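PDB 7ORX: probable benzoylformate decarboxylase from Rhodococcus jostii, which belongs to the family of enzymes that use thiamine diphosphate, and binds thiamine diphosphate and a sodium ion in a four-chain assembly. Local coordinates for residues 5-10 and 168-173; 13-18 and 140-145; 87-92 and 154-159; 56-61 and 91-96. One frame throughout, in Å; residues are numbered along the deposited sequence.

How the interactions relate
From the N terminus, the start of helix 7-17 meets the loop at 168-173 in interaction 1. This closes the widest loop of the four. Further along the same helix, interaction 2 joins 13-18 to helix 138-149 and closes a slightly smaller loop within the first. Interaction 4 lies inside both of these. It links helix 50-64 to the turn that enters strand 95-101. Interaction 3 starts on helix 82-90, shares Ser91 and His92 with interaction 4, and ends at strand 157-162. Its segments alternate with those of interaction 2, so these two cross. Interactions 1 and 2 fasten the first helix to a loop and another helix. Interactions 3 and 4 set helices against neighbouring sheet strands.

Interaction 1 (5-10 and 168-173); sequences ATVSEV and AEAPPE
Val7 and Val10 both turn CG1 anti to the backbone N (chi1 161° in Val7, 175° in Val10). Their CG2 methyls are thereby brought to Ala170. Val10 CG2 touches Ala170 CB at 3.6 Å. Val7 CG2 lies against Ala168 O at 3.6 Å and is also near the methyl groups of Ala168 and Ala170. The backbones join through a single beta bridge, Thr6 with Glu169. Ala170 N donates to Ala5 O at 2.9 Å. Val7 N donates to Ala168 O at 3.0 Å. Thr6 is the N-cap of helix 7-17. It forms a capping box with Glu9: Thr6 N donates to Glu9 OE1 at 2.9 Å, on the anti side of the carboxylate and tilted out of its plane, and Glu9 N returns a weak bond to Thr6 OG1. Trp166 and Pro139 add to the apolar side at Val7. Beyond the bridge, Glu173 makes a weak hydrogen bond to Tyr291 N of the second subunit. The contact is a surface one and joins the start of the first helix to the loop after strand 157-162. Ser8 is bonded to the backbone of Trp166. The chemistry implies that three other N-H groups at this helix start each have a different acceptor. Glu9 takes that of Thr6, the loop takes that of Val7, and Thr6 takes that of Glu9.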
loop_
_atom_site.group_PDB
_atom_site.type_symbol
_atom_site.label_atom_id
_atom_site.label_comp_id
_atom_site.label_asym_id
_atom_site.label_seq_id
_atom_site.Cartn_x
_atom_site.Cartn_y
_atom_site.Cartn_z
ATOM N N ALA C 5 28.960 -14.644 16.284
ATOM C CA ALA C 5 27.969 -15.546 15.644
ATOM C C ALA C 5 27.444 -14.826 14.399
ATOM O O ALA C 5 27.378 -13.589 14.484
ATOM C CB ALA C 5 26.854 -15.841 16.628
ATOM N N THR C 6 27.030 -15.520 13.328
ATOM C CA THR C 6 26.418 -14.884 12.125
ATOM C C THR C 6 24.890 -14.823 12.274
ATOM O O THR C 6 24.309 -15.474 13.192
ATOM C CB THR C 6 26.794 -15.567 10.805
ATOM O OG1 THR C 6 26.297 -16.899 10.859
ATOM C CG2 THR C 6 28.284 -15.584 10.527
ATOM N N VAL C 7 24.265 -14.019 11.430
ATOM C CA VAL C 7 22.797 -13.810 11.451
ATOM C C VAL C 7 22.121 -15.170 11.191
ATOM O O VAL C 7 21.106 -15.472 11.832
ATOM C CB VAL C 7 22.420 -12.722 10.434
ATOM C CG1 VAL C 7 20.966 -12.765 10.078
ATOM C CG2 VAL C 7 22.798 -11.343 10.950
ATOM N N SER C 8 22.696 -15.969 10.301
ATOM C CA SER C 8 22.306 -17.373 10.003
ATOM C C SER C 8 22.378 -18.230 11.296
ATOM O O SER C 8 21.400 -18.920 11.615
ATOM C CB SER C 8 23.179 -17.903 8.872
ATOM O OG SER C 8 22.980 -19.298 8.658
ATOM N N GLU C 9 23.475 -18.181 12.056
ATOM C CA GLU C 9 23.647 -19.077 13.228
ATOM C C GLU C 9 22.595 -18.735 14.278
ATOM O O GLU C 9 22.048 -19.655 14.910
ATOM C CB GLU C 9 25.055 -18.970 13.793
ATOM C CG GLU C 9 26.117 -19.471 12.829
ATOM C CD GLU C 9 27.565 -19.297 13.277
ATOM O OE1 GLU C 9 27.920 -18.225 13.864
ATOM O OE2 GLU C 9 28.349 -20.206 12.983
ATOM N N VAL C 10 22.299 -17.454 14.444
ATOM C CA VAL C 10 21.365 -17.018 15.512
ATOM C C VAL C 10 19.933 -17.328 15.084
ATOM O O VAL C 10 19.117 -17.735 15.947
ATOM C CB VAL C 10 21.548 -15.532 15.844
ATOM C CG1 VAL C 10 20.506 -15.084 16.853
ATOM C CG2 VAL C 10 22.934 -15.258 16.370
ATOM N N ALA C 168 26.365 -11.790 7.596
ATOM C CA ALA C 168 26.764 -10.628 8.431
ATOM C C ALA C 168 26.902 -11.041 9.900
ATOM O O ALA C 168 26.243 -12.021 10.313
ATOM C CB ALA C 168 25.765 -9.506 8.273
ATOM N N GLU C 169 27.726 -10.308 10.656
ATOM C CA GLU C 169 27.894 -10.561 12.107
ATOM C C GLU C 169 26.556 -10.253 12.789
ATOM O O GLU C 169 25.956 -9.230 12.457
ATOM C CB GLU C 169 29.041 -9.733 12.678
ATOM C CG GLU C 169 29.454 -10.120 14.104
ATOM C CD GLU C 169 30.287 -9.063 14.865
ATOM O OE1 GLU C 169 30.214 -7.861 14.474
ATOM O OE2 GLU C 169 31.036 -9.424 15.854
ATOM N N ALA C 170 26.088 -11.136 13.673
ATOM C CA ALA C 170 24.844 -10.950 14.452
ATOM C C ALA C 170 25.100 -9.978 15.590
ATOM O O ALA C 170 26.180 -10.008 16.161
ATOM C CB ALA C 170 24.356 -12.264 15.004
ATOM N N PRO C 171 24.076 -9.207 16.031
ATOM C CA PRO C 171 24.208 -8.278 17.139
ATOM C C PRO C 171 24.500 -8.949 18.473
ATOM O O PRO C 171 23.984 -10.019 18.773
ATOM C CB PRO C 171 22.821 -7.620 17.281
ATOM C CG PRO C 171 22.168 -7.863 15.986
ATOM C CD PRO C 171 22.682 -9.232 15.577
ATOM N N PRO C 172 25.328 -8.282 19.304
ATOM C CA PRO C 172 25.670 -8.793 20.631
ATOM C C PRO C 172 24.535 -9.371 21.496
ATOM O O PRO C 172 24.777 -10.376 22.133
ATOM C CB PRO C 172 26.198 -7.509 21.270
ATOM C CG PRO C 172 26.936 -6.833 20.124
ATOM C CD PRO C 172 26.021 -7.030 18.945
ATOM N N GLU C 173 23.349 -8.745 21.503
ATOM C CA GLU C 173 22.320 -8.923 22.569
ATOM C C GLU C 173 21.282 -9.984 22.180
ATOM O O GLU C 173 20.073 -9.754 22.464
ATOM C CB GLU C 173 21.647 -7.579 22.881
ATOM C CG GLU C 173 22.465 -6.690 23.825
ATOM C CD GLU C 173 22.386 -7.062 25.303
ATOM O OE1 GLU C 173 23.448 -7.134 25.990
ATOM O OE2 GLU C 173 21.254 -7.242 25.788
#

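Interaction 2 (13-18 and 140-145); sequences ELLRAR and RTINQA
Arg18 meets Asn143 where helix 7-17 has just ended, and this is the close, polar part of the contact. Arg18 NH2 donates to Asn143 OD1 at 2.7 Å. The bond is bent, with an angle of 139° at the hydrogen. The guanidinium and amide planes stand 74° apart, and the donor is tilted from the carbonyl plane. A bend at chi2 carries the arginine chain toward Asn143, with Leu14 CD1 3.7 Å above one face of the guanidinium, toward its rim. The same methyl is 3.7 Å from Asn143 OD1. The apolar part is looser. Leu15 CD2 reaches Ile142 CG2 only at 4.2 Å, and Leu14 CD2 reaches the same methyl at 4.3 Å. The two helix segments run nearly parallel, 17° apart, but their axes stay 10.8 Å from each other. Side-chain ends therefore make the contact. Arg18 also binds helix 175-179. NH2 serves both Asn143 OD1 and Leu177 O, and NH1 serves Leu178 O. Among these partners the guanidinium is met by neutral oxygens, next to a buried Asn143, so the contact probably rests on hydrogen bonds rather than a salt bridge.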
loop_
_atom_site.group_PDB
_atom_site.type_symbol
_atom_site.label_atom_id
_atom_site.label_comp_id
_atom_site.label_asym_id
_atom_site.label_seq_id
_atom_site.Cartn_x
_atom_site.Cartn_y
_atom_site.Cartn_z
ATOM N N GLU C 13 19.309 -20.973 15.545
ATOM C CA GLU C 13 19.204 -21.321 16.986
ATOM C C GLU C 13 17.805 -20.929 17.478
ATOM O O GLU C 13 17.245 -21.600 18.396
ATOM C CB GLU C 13 20.373 -20.700 17.768
ATOM C CG GLU C 13 20.315 -20.980 19.274
ATOM C CD GLU C 13 21.306 -21.928 19.958
ATOM O OE1 GLU C 13 21.875 -21.520 21.026
ATOM O OE2 GLU C 13 21.437 -23.102 19.485
ATOM N N LEU C 14 17.250 -19.889 16.865
ATOM C CA LEU C 14 15.965 -19.304 17.269
ATOM C C LEU C 14 14.834 -20.164 16.721
ATOM O O LEU C 14 13.928 -20.498 17.503
ATOM C CB LEU C 14 15.928 -17.875 16.739
ATOM C CG LEU C 14 14.576 -17.189 16.848
ATOM C CD1 LEU C 14 14.267 -16.782 18.277
ATOM C CD2 LEU C 14 14.503 -15.985 15.926
ATOM N N LEU C 15 14.871 -20.515 15.424
ATOM C CA LEU C 15 13.826 -21.364 14.812
ATOM C C LEU C 15 13.745 -22.670 15.605
ATOM O O LEU C 15 12.640 -23.131 15.819
ATOM C CB LEU C 15 14.166 -21.624 13.346
ATOM C CG LEU C 15 14.293 -20.375 12.485
ATOM C CD1 LEU C 15 14.907 -20.693 11.149
ATOM C CD2 LEU C 15 12.965 -19.696 12.288
ATOM N N ARG C 16 14.878 -23.241 16.027
ATOM C CA ARG C 16 14.908 -24.513 16.814
ATOM C C ARG C 16 14.220 -24.264 18.156
ATOM O O ARG C 16 13.451 -25.111 18.581
ATOM C CB ARG C 16 16.319 -25.063 17.067
ATOM C CG ARG C 16 16.295 -26.349 17.893
ATOM C CD ARG C 16 17.620 -27.008 18.280
ATOM N NE ARG C 16 18.464 -27.267 17.124
ATOM C CZ ARG C 16 19.421 -26.453 16.660
ATOM N NH1 ARG C 16 19.690 -25.310 17.259
ATOM N NH2 ARG C 16 20.126 -26.792 15.596
ATOM N N ALA C 17 14.549 -23.144 18.800
ATOM C CA ALA C 17 14.030 -22.742 20.125
ATOM C C ALA C 17 12.500 -22.696 20.073
ATOM O O ALA C 17 11.868 -23.076 21.056
ATOM C CB ALA C 17 14.602 -21.402 20.468
ATOM N N ARG C 18 11.942 -22.293 18.924
ATOM C CA ARG C 18 10.488 -22.071 18.692
ATOM C C ARG C 18 9.796 -23.278 18.012
ATOM O O ARG C 18 8.648 -23.144 17.596
ATOM C CB ARG C 18 10.320 -20.830 17.809
ATOM C CG ARG C 18 10.759 -19.512 18.429
ATOM C CD ARG C 18 10.064 -19.102 19.744
ATOM N NE ARG C 18 10.509 -17.737 20.071
ATOM C CZ ARG C 18 11.530 -17.433 20.842
ATOM N NH1 ARG C 18 12.192 -18.379 21.462
ATOM N NH2 ARG C 18 11.887 -16.183 21.012
ATOM N N ARG C 140 15.784 -10.406 15.056
ATOM C CA ARG C 140 14.647 -9.873 15.878
ATOM C C ARG C 140 13.410 -9.768 14.983
ATOM O O ARG C 140 12.314 -10.077 15.449
ATOM C CB ARG C 140 15.026 -8.548 16.555
ATOM C CG ARG C 140 13.976 -8.002 17.520
ATOM C CD ARG C 140 13.998 -6.465 17.608
ATOM N NE ARG C 140 13.788 -5.974 16.264
ATOM C CZ ARG C 140 12.579 -5.912 15.664
ATOM N NH1 ARG C 140 11.469 -6.159 16.348
ATOM N NH2 ARG C 140 12.485 -5.539 14.395
ATOM N N THR C 141 13.572 -9.350 13.734
ATOM C CA THR C 141 12.459 -9.299 12.760
ATOM C C THR C 141 11.802 -10.694 12.699
ATOM O O THR C 141 10.584 -10.783 12.705
ATOM C CB THR C 141 12.932 -8.803 11.397
ATOM O OG1 THR C 141 13.296 -7.429 11.492
ATOM C CG2 THR C 141 11.859 -8.937 10.333
ATOM N N ILE C 142 12.584 -11.768 12.651
ATOM C CA ILE C 142 12.049 -13.149 12.594
ATOM C C ILE C 142 11.448 -13.502 13.947
ATOM O O ILE C 142 10.369 -14.071 13.953
ATOM C CB ILE C 142 13.102 -14.149 12.107
ATOM C CG1 ILE C 142 13.589 -13.725 10.720
ATOM C CG2 ILE C 142 12.544 -15.566 12.075
ATOM C CD1 ILE C 142 14.493 -14.727 10.088
ATOM N N ASN C 143 12.056 -13.143 15.047
ATOM C CA ASN C 143 11.408 -13.333 16.373
ATOM C C ASN C 143 10.040 -12.662 16.369
ATOM O O ASN C 143 9.057 -13.322 16.756
ATOM C CB ASN C 143 12.184 -12.765 17.570
ATOM C CG ASN C 143 11.613 -13.306 18.860
ATOM O OD1 ASN C 143 11.438 -14.504 18.983
ATOM N ND2 ASN C 143 11.273 -12.459 19.803
ATOM N N GLN C 144 9.966 -11.401 15.952
ATOM C CA GLN C 144 8.697 -10.626 15.948
ATOM C C GLN C 144 7.681 -11.323 15.014
ATOM O O GLN C 144 6.497 -11.482 15.397
ATOM C CB GLN C 144 8.977 -9.198 15.491
ATOM C CG GLN C 144 7.732 -8.404 15.204
ATOM C CD GLN C 144 7.997 -6.918 15.051
ATOM O OE1 GLN C 144 9.113 -6.403 14.847
ATOM N NE2 GLN C 144 6.935 -6.164 15.164
ATOM N N ALA C 145 8.119 -11.706 13.815
ATOM C CA ALA C 145 7.305 -12.452 12.839
ATOM C C ALA C 145 6.648 -13.645 13.533
ATOM O O ALA C 145 5.416 -13.823 13.337
ATOM C CB ALA C 145 8.137 -12.917 11.669
#

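Interaction 3 (87-92 and 154-159); sequences NSVYSH and KGPVYV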
loop_
_atom_site.group_PDB
_atom_site.type_symbol
_atom_site.label_atom_id
_atom_site.label_comp_id
_atom_site.label_asym_id
_atom_site.label_seq_id
_atom_site.Cartn_x
_atom_site.Cartn_y
_atom_site.Cartn_z
ATOM N N ASN C 87 -6.098 -18.629 1.957
ATOM C CA ASN C 87 -6.722 -19.683 2.789
ATOM C C ASN C 87 -6.149 -19.557 4.200
ATOM O O ASN C 87 -6.917 -19.684 5.151
ATOM C CB ASN C 87 -6.561 -21.085 2.180
ATOM C CG ASN C 87 -7.537 -21.304 1.036
ATOM O OD1 ASN C 87 -8.714 -20.968 1.130
ATOM N ND2 ASN C 87 -7.071 -21.860 -0.061
ATOM N N SER C 88 -4.847 -19.268 4.306
ATOM C CA SER C 88 -4.119 -19.166 5.602
ATOM C C SER C 88 -4.728 -18.059 6.470
ATOM O O SER C 88 -4.904 -18.277 7.678
ATOM C CB SER C 88 -2.671 -18.974 5.353
ATOM O OG SER C 88 -2.219 -19.955 4.398
ATOM N N VAL C 89 -5.131 -16.960 5.837
ATOM C CA VAL C 89 -5.757 -15.811 6.528
ATOM C C VAL C 89 -7.042 -16.290 7.200
ATOM O O VAL C 89 -7.176 -16.119 8.424
ATOM C CB VAL C 89 -5.966 -14.638 5.552
ATOM C CG1 VAL C 89 -6.955 -13.608 6.049
ATOM C CG2 VAL C 89 -4.631 -13.984 5.213
ATOM N N TYR C 90 -7.955 -16.889 6.455
ATOM C CA TYR C 90 -9.311 -17.239 6.975
ATOM C C TYR C 90 -9.249 -18.495 7.847
ATOM O O TYR C 90 -10.151 -18.658 8.647
ATOM C CB TYR C 90 -10.306 -17.267 5.828
ATOM C CG TYR C 90 -10.590 -15.894 5.288
ATOM C CD1 TYR C 90 -11.392 -15.021 5.997
ATOM C CD2 TYR C 90 -10.037 -15.442 4.097
ATOM C CE1 TYR C 90 -11.658 -13.745 5.530
ATOM C CE2 TYR C 90 -10.302 -14.169 3.611
ATOM C CZ TYR C 90 -11.117 -13.312 4.330
ATOM O OH TYR C 90 -11.332 -12.023 3.900
ATOM N N SER C 91 -8.188 -19.290 7.764
ATOM C CA SER C 91 -8.000 -20.478 8.624
ATOM C C SER C 91 -7.192 -20.131 9.877
ATOM O O SER C 91 -6.980 -21.035 10.700
ATOM C CB SER C 91 -7.394 -21.623 7.855
ATOM O OG SER C 91 -6.043 -21.420 7.498
ATOM N N HIS C 92 -6.769 -18.862 10.007
ATOM C CA HIS C 92 -5.980 -18.352 11.160
ATOM C C HIS C 92 -4.778 -19.270 11.346
ATOM O O HIS C 92 -4.583 -19.796 12.480
ATOM C CB HIS C 92 -6.839 -18.230 12.445
ATOM C CG HIS C 92 -7.939 -17.228 12.338
ATOM N ND1 HIS C 92 -7.716 -15.960 11.874
ATOM C CD2 HIS C 92 -9.233 -17.293 12.704
ATOM C CE1 HIS C 92 -8.852 -15.299 11.880
ATOM N NE2 HIS C 92 -9.800 -16.095 12.395
ATOM N N LYS C 154 -4.622 -15.386 15.091
ATOM C CA LYS C 154 -3.443 -16.003 14.457
ATOM C C LYS C 154 -3.458 -15.755 12.947
ATOM O O LYS C 154 -4.502 -15.483 12.393
ATOM C CB LYS C 154 -3.419 -17.457 14.879
ATOM C CG LYS C 154 -2.631 -17.771 16.122
ATOM C CD LYS C 154 -3.055 -19.062 16.842
ATOM C CE LYS C 154 -3.739 -18.748 18.173
ATOM N NZ LYS C 154 -5.044 -19.450 18.370
ATOM N N GLY C 155 -2.313 -15.825 12.274
ATOM C CA GLY C 155 -2.277 -15.613 10.817
ATOM C C GLY C 155 -0.875 -15.528 10.236
ATOM O O GLY C 155 0.138 -15.496 10.921
ATOM N N PRO C 156 -0.800 -15.524 8.903
ATOM C CA PRO C 156 0.476 -15.522 8.213
ATOM C C PRO C 156 1.213 -14.183 8.190
ATOM O O PRO C 156 0.585 -13.123 8.137
ATOM C CB PRO C 156 0.080 -15.949 6.787
ATOM C CG PRO C 156 -1.321 -15.460 6.630
ATOM C CD PRO C 156 -1.952 -15.574 7.997
ATOM N N VAL C 157 2.538 -14.282 8.178
ATOM C CA VAL C 157 3.495 -13.132 8.273
ATOM C C VAL C 157 4.559 -13.336 7.189
ATOM O O VAL C 157 4.802 -14.493 6.821
ATOM C CB VAL C 157 4.106 -13.091 9.683
ATOM C CG1 VAL C 157 3.015 -13.064 10.716
ATOM C CG2 VAL C 157 4.952 -14.309 9.951
ATOM N N TYR C 158 5.173 -12.279 6.690
ATOM C CA TYR C 158 6.146 -12.371 5.588
ATOM C C TYR C 158 7.376 -11.552 5.945
ATOM O O TYR C 158 7.224 -10.468 6.411
ATOM C CB TYR C 158 5.525 -11.819 4.318
ATOM C CG TYR C 158 6.372 -11.856 3.071
ATOM C CD1 TYR C 158 6.519 -13.005 2.314
ATOM C CD2 TYR C 158 6.917 -10.697 2.572
ATOM C CE1 TYR C 158 7.247 -13.012 1.134
ATOM C CE2 TYR C 158 7.637 -10.678 1.392
ATOM C CZ TYR C 158 7.788 -11.838 0.654
ATOM O OH TYR C 158 8.510 -11.794 -0.506
ATOM N N VAL C 159 8.554 -12.098 5.698
ATOM C CA VAL C 159 9.854 -11.459 5.987
ATOM C C VAL C 159 10.709 -11.661 4.740
ATOM O O VAL C 159 10.942 -12.822 4.403
ATOM C CB VAL C 159 10.507 -12.098 7.218
ATOM C CG1 VAL C 159 11.858 -11.476 7.449
ATOM C CG2 VAL C 159 9.638 -11.977 8.449
#
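Pro156, His92 and Lys154 have the most surface buried here. Pro156 points its ring at the last turn of helix 82-90. Its CG touches Val89 CG2 at 3.9 Å and Ser88 CB at 4.0 Å, and the valine side chain crosses the ring at about a right angle. His92 follows the helix with a positive phi (52°) and closes it in a Schellman motif. Its CG is anti to the carbonyl carbon (chi1 -64°), which places ND1 beside Lys154. ND1 donates to Lys154 O at 3.3 Å, a long bond with an angle of 139° at the hydrogen. The oxygen lies at the ring edge, somewhat out of the ring plane. The other ring nitrogen, NE2, is hydrogen-bonded to Glu307. The imidazole is therefore held from two points, which fixes its rotation. Lys154 packs its CB on His92 O at 3.5 Å, while the rest of its chain leads away. Gly155 links Lys154 to Pro156, and its backbone is hydrogen-bonded to Ala149 at the end of helix 138-149. The contact thus sets the end of helix 82-90 against the entry to strand 157-162, which runs parallel between strands 95-101 and 128-130.

Interaction 4 (56-61 and 91-96); sequences MADGYS and SHSPLV
An inverse gamma turn centred on Pro94 leads into strand 95-101 of the parallel sheet in the N-terminal thiamine diphosphate-binding domain, and helix 50-64 packs against it. Leu95 has the largest share of the buried surface. Its CG is anti to the carbonyl carbon (chi1 -58°), and this carries CD2 to the helix. There CD2 meets Ala57 O at 3.9 Å, and lies 4.1 Å from both Ala57 CB and Ser61 CB. The methyl thus rests on one turn of the helix, partly on its backbone. Beside this apolar patch is a polar one. Ser61 OG approaches the proline ring at Pro94 CD, 3.6 Å away, and also makes a weak hydrogen bond to Glu66 O. Asp58 extends its carboxylate to the turn, with CG anti to the backbone N (chi1 -159°). OD2 takes a weak bond from Ser88 OG on helix 82-90, so one aspartate joins two helices and the turn. Val70 of strand 68-73 also touches Ala57, which sets the helix across neighbouring strands. The carboxylate is buried, and its other oxygen has the shorter bond: Ser93 OG donates to Asp58 OD1 at 2.7 Å, the hydroxyl approaching almost head-on to the C-O bond.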
loop_
_atom_site.group_PDB
_atom_site.type_symbol
_atom_site.label_atom_id
_atom_site.label_comp_id
_atom_site.label_asym_id
_atom_site.label_seq_id
_atom_site.Cartn_x
_atom_site.Cartn_y
_atom_site.Cartn_z
ATOM N N MET C 56 0.935 -27.101 1.468
ATOM C CA MET C 56 1.511 -28.204 2.281
ATOM C C MET C 56 1.821 -27.671 3.694
ATOM O O MET C 56 1.491 -28.339 4.683
ATOM C CB MET C 56 2.800 -28.755 1.662
ATOM C CG MET C 56 2.596 -29.910 0.734
ATOM S SD MET C 56 4.052 -30.307 -0.333
ATOM C CE MET C 56 5.248 -30.395 0.973
ATOM N N ALA C 57 2.457 -26.494 3.774
ATOM C CA ALA C 57 2.848 -25.872 5.040
ATOM C C ALA C 57 1.578 -25.630 5.839
ATOM O O ALA C 57 1.569 -25.898 7.030
ATOM C CB ALA C 57 3.594 -24.599 4.763
ATOM N N ASP C 58 0.532 -25.179 5.149
ATOM C CA ASP C 58 -0.767 -24.828 5.782
ATOM C C ASP C 58 -1.332 -26.105 6.419
ATOM O O ASP C 58 -1.678 -26.082 7.613
ATOM C CB ASP C 58 -1.713 -24.170 4.771
ATOM C CG ASP C 58 -2.828 -23.327 5.403
ATOM O OD1 ASP C 58 -2.741 -23.063 6.624
ATOM O OD2 ASP C 58 -3.816 -22.940 4.686
ATOM N N GLY C 59 -1.402 -27.196 5.654
ATOM C CA GLY C 59 -1.934 -28.453 6.183
ATOM C C GLY C 59 -1.142 -28.899 7.392
ATOM O O GLY C 59 -1.730 -29.342 8.392
ATOM N N TYR C 60 0.171 -28.804 7.299
ATOM C CA TYR C 60 1.069 -29.242 8.392
ATOM C C TYR C 60 0.732 -28.422 9.653
ATOM O O TYR C 60 0.601 -28.956 10.761
ATOM C CB TYR C 60 2.522 -29.076 7.953
ATOM C CG TYR C 60 3.491 -29.645 8.942
ATOM C CD1 TYR C 60 3.974 -28.869 9.973
ATOM C CD2 TYR C 60 3.907 -30.962 8.850
ATOM C CE1 TYR C 60 4.837 -29.392 10.910
ATOM C CE2 TYR C 60 4.775 -31.496 9.782
ATOM C CZ TYR C 60 5.265 -30.695 10.806
ATOM O OH TYR C 60 6.133 -31.205 11.714
ATOM N N SER C 61 0.530 -27.131 9.453
ATOM C CA SER C 61 0.214 -26.187 10.529
ATOM C C SER C 61 -1.144 -26.488 11.163
ATOM O O SER C 61 -1.277 -26.415 12.379
ATOM C CB SER C 61 0.274 -24.804 10.008
ATOM O OG SER C 61 -0.410 -23.937 10.905
ATOM N N SER C 91 -8.188 -19.290 7.764
ATOM C CA SER C 91 -8.000 -20.478 8.624
ATOM C C SER C 91 -7.192 -20.131 9.877
ATOM O O SER C 91 -6.980 -21.035 10.700
ATOM C CB SER C 91 -7.394 -21.623 7.855
ATOM O OG SER C 91 -6.043 -21.420 7.498
ATOM N N HIS C 92 -6.769 -18.862 10.007
ATOM C CA HIS C 92 -5.980 -18.352 11.160
ATOM C C HIS C 92 -4.778 -19.270 11.346
ATOM O O HIS C 92 -4.583 -19.796 12.480
ATOM C CB HIS C 92 -6.839 -18.230 12.445
ATOM C CG HIS C 92 -7.939 -17.228 12.338
ATOM N ND1 HIS C 92 -7.716 -15.960 11.874
ATOM C CD2 HIS C 92 -9.233 -17.293 12.704
ATOM C CE1 HIS C 92 -8.852 -15.299 11.880
ATOM N NE2 HIS C 92 -9.800 -16.095 12.395
ATOM N N SER C 93 -4.023 -19.432 10.269
ATOM C CA SER C 93 -2.852 -20.326 10.203
ATOM C C SER C 93 -1.565 -19.535 10.382
ATOM O O SER C 93 -1.291 -18.616 9.598
ATOM C CB SER C 93 -2.866 -21.108 8.927
ATOM O OG SER C 93 -3.443 -22.386 9.192
ATOM N N PRO C 94 -0.780 -19.838 11.440
ATOM C CA PRO C 94 0.447 -19.110 11.731
ATOM C C PRO C 94 1.636 -19.489 10.860
ATOM O O PRO C 94 2.629 -19.862 11.390
ATOM C CB PRO C 94 0.711 -19.462 13.204
ATOM C CG PRO C 94 0.089 -20.798 13.390
ATOM C CD PRO C 94 -1.118 -20.817 12.477
ATOM N N LEU C 95 1.523 -19.370 9.542
ATOM C CA LEU C 95 2.664 -19.553 8.612
ATOM C C LEU C 95 3.620 -18.375 8.762
ATOM O O LEU C 95 3.181 -17.204 8.695
ATOM C CB LEU C 95 2.178 -19.580 7.165
ATOM C CG LEU C 95 1.150 -20.655 6.824
ATOM C CD1 LEU C 95 0.898 -20.681 5.303
ATOM C CD2 LEU C 95 1.617 -22.022 7.291
ATOM N N VAL C 96 4.904 -18.667 8.856
ATOM C CA VAL C 96 5.982 -17.647 8.827
ATOM C C VAL C 96 6.664 -17.773 7.468
ATOM O O VAL C 96 7.390 -18.738 7.258
ATOM C CB VAL C 96 6.940 -17.935 9.974
ATOM C CG1 VAL C 96 8.060 -16.931 9.966
ATOM C CG2 VAL C 96 6.203 -17.987 11.293
#